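Local coordinates for protein 1,3-alpha-isomaltosidase (Kribbella flavida DSM 17836, PDB 5X3I) that hydrolyses the alpha-1,3-glucosidic linkages of a cyclic tetrasaccharide derived from starch, releasing isomaltose inside the cell, at residues G174-Q179 and L256-A261. The protein carries 1 engineered substitution. Residues are numbered along the deposited sequence; the frame is centred on the assembly and turned at random.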
loop_
_atom_site.group_PDB
_atom_site.type_symbol
_atom_site.label_atom_id
_atom_site.label_comp_id
_atom_site.label_asym_id
_atom_site.label_seq_id
_atom_site.Cartn_x
_atom_site.Cartn_y
_atom_site.Cartn_z
ATOM N N GLY A 174 19.033 0.841 17.066
ATOM C CA GLY A 174 18.601 1.205 18.401
ATOM C C GLY A 174 17.361 0.439 18.814
ATOM O O GLY A 174 16.601 -0.046 17.967
ATOM N N ARG A 175 17.130 0.372 20.118
ATOM C CA ARG A 175 15.936 -0.241 20.677
ATOM C C ARG A 175 15.570 0.414 22.008
ATOM O O ARG A 175 16.450 0.807 22.771
ATOM C CB ARG A 175 16.137 -1.742 20.850
ATOM C CG ARG A 175 14.934 -2.470 21.398
ATOM C CD ARG A 175 14.935 -3.931 20.983
ATOM N NE ARG A 175 15.891 -4.727 21.741
ATOM C CZ ARG A 175 16.225 -5.976 21.435
ATOM N NH1 ARG A 175 15.694 -6.567 20.374
ATOM N NH2 ARG A 175 17.097 -6.632 22.185
ATOM N N PHE A 176 14.276 0.542 22.281
ATOM C CA PHE A 176 13.822 1.149 23.522
ATOM C C PHE A 176 12.385 0.780 23.842
ATOM O O PHE A 176 11.707 0.122 23.057
ATOM C CB PHE A 176 13.969 2.671 23.459
ATOM C CG PHE A 176 13.160 3.325 22.366
ATOM C CD1 PHE A 176 13.690 3.489 21.098
ATOM C CD2 PHE A 176 11.880 3.790 22.615
ATOM C CE1 PHE A 176 12.952 4.096 20.091
ATOM C CE2 PHE A 176 11.139 4.396 21.614
ATOM C CZ PHE A 176 11.679 4.545 20.348
ATOM N N ARG A 177 11.915 1.234 24.993
ATOM C CA ARG A 177 10.598 0.857 25.475
ATOM C C ARG A 177 9.791 2.097 25.812
ATOM O O ARG A 177 10.290 3.021 26.445
ATOM C CB ARG A 177 10.692 -0.048 26.707
ATOM C CG ARG A 177 11.022 -1.512 26.428
ATOM C CD ARG A 177 12.508 -1.721 26.250
ATOM N NE ARG A 177 12.860 -3.129 26.108
ATOM C CZ ARG A 177 14.072 -3.561 25.775
ATOM N NH1 ARG A 177 14.304 -4.861 25.662
ATOM N NH2 ARG A 177 15.050 -2.695 25.542
ATOM N N LEU A 178 8.544 2.119 25.365
ATOM C CA LEU A 178 7.632 3.180 25.750
ATOM C C LEU A 178 6.689 2.636 26.799
ATOM O O LEU A 178 6.138 1.557 26.634
ATOM C CB LEU A 178 6.853 3.714 24.544
ATOM C CG LEU A 178 7.651 4.425 23.456
ATOM C CD1 LEU A 178 6.755 4.743 22.273
ATOM C CD2 LEU A 178 8.277 5.693 23.993
ATOM N N GLN A 179 6.507 3.386 27.876
ATOM C CA GLN A 179 5.667 2.950 28.979
ATOM C C GLN A 179 4.181 3.041 28.651
ATOM O O GLN A 179 3.688 4.088 28.257
ATOM C CB GLN A 179 5.972 3.770 30.232
ATOM C CG GLN A 179 6.410 2.937 31.424
ATOM C CD GLN A 179 7.792 2.336 31.237
ATOM O OE1 GLN A 179 8.696 2.985 30.711
ATOM N NE2 GLN A 179 7.959 1.089 31.661
ATOM N N LEU A 256 5.724 -1.066 25.411
ATOM C CA LEU A 256 5.823 -1.179 23.961
ATOM C C LEU A 256 7.283 -1.084 23.552
ATOM O O LEU A 256 7.922 -0.056 23.747
ATOM C CB LEU A 256 5.008 -0.093 23.255
ATOM C CG LEU A 256 5.303 0.088 21.757
ATOM C CD1 LEU A 256 4.894 -1.138 20.959
ATOM C CD2 LEU A 256 4.624 1.336 21.207
ATOM N N THR A 257 7.812 -2.162 22.990
ATOM C CA THR A 257 9.202 -2.178 22.567
ATOM C C THR A 257 9.340 -1.714 21.121
ATOM O O THR A 257 8.687 -2.253 20.237
ATOM C CB THR A 257 9.823 -3.582 22.705
ATOM O OG1 THR A 257 9.769 -4.008 24.075
ATOM C CG2 THR A 257 11.264 -3.560 22.234
ATOM N N VAL A 258 10.202 -0.730 20.894
ATOM C CA VAL A 258 10.443 -0.182 19.562
ATOM C C VAL A 258 11.887 -0.385 19.118
ATOM O O VAL A 258 12.813 0.066 19.786
ATOM C CB VAL A 258 10.117 1.330 19.504
ATOM C CG1 VAL A 258 10.356 1.878 18.105
ATOM C CG2 VAL A 258 8.686 1.589 19.934
ATOM N N GLU A 259 12.069 -1.057 17.986
ATOM C CA GLU A 259 13.391 -1.300 17.420
ATOM C C GLU A 259 13.534 -0.531 16.109
ATOM O O GLU A 259 12.620 -0.523 15.279
ATOM C CB GLU A 259 13.616 -2.801 17.200
ATOM C CG GLU A 259 15.053 -3.211 16.944
ATOM C CD GLU A 259 15.257 -4.720 17.010
ATOM O OE1 GLU A 259 14.595 -5.391 17.823
ATOM O OE2 GLU A 259 16.073 -5.246 16.233
ATOM N N VAL A 260 14.689 0.097 15.934
ATOM C CA VAL A 260 14.934 1.028 14.849
ATOM C C VAL A 260 16.240 0.772 14.091
ATOM O O VAL A 260 17.318 0.831 14.674
ATOM C CB VAL A 260 14.981 2.469 15.382
ATOM C CG1 VAL A 260 15.261 3.433 14.256
ATOM C CG2 VAL A 260 13.688 2.809 16.097
ATOM N N ALA A 261 16.144 0.513 12.790
ATOM C CA ALA A 261 17.331 0.418 11.950
ATOM C C ALA A 261 17.998 1.782 11.845
ATOM O O ALA A 261 17.317 2.799 11.743
ATOM C CB ALA A 261 16.980 -0.109 10.574
#
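F176 lays one face of its ring against V258, whose CB stands 3.7 Å from F176 CZ in a CH-pi contact. The ring gets there because CG sits between the backbone N and the carbonyl carbon (chi1 61°), which swings it across to the other strand. L178, L256 and V260 share this buried, apolar face; flat and branched hydrocarbons suit it, having no polar group to satisfy. Beneath them six backbone hydrogen bonds join the strands as an antiparallel pair, among them V258 N to F176 O at 2.8 Å.

The other face is partly exposed and looser, and long polar chains suit it. R175 runs past T257 CG2, and its NH1 reaches E259 OE1 at 3.0 Å from above the carboxylate plane, the two flat groups 79° apart. E163 binds R175 NE, and R173 takes the second oxygen of E259. Replacing R175 with a leucine would probably leave E259 with one cationic partner fewer and E163 without one of its salt bridges.

Strands 159-167 and 247-252 flank the pair in the antiparallel sheet of the galactose mutarotase-like domain, while F239, V241, V268 and L270 of the second sheet pack against the apolar face, forming a beta-sandwich core.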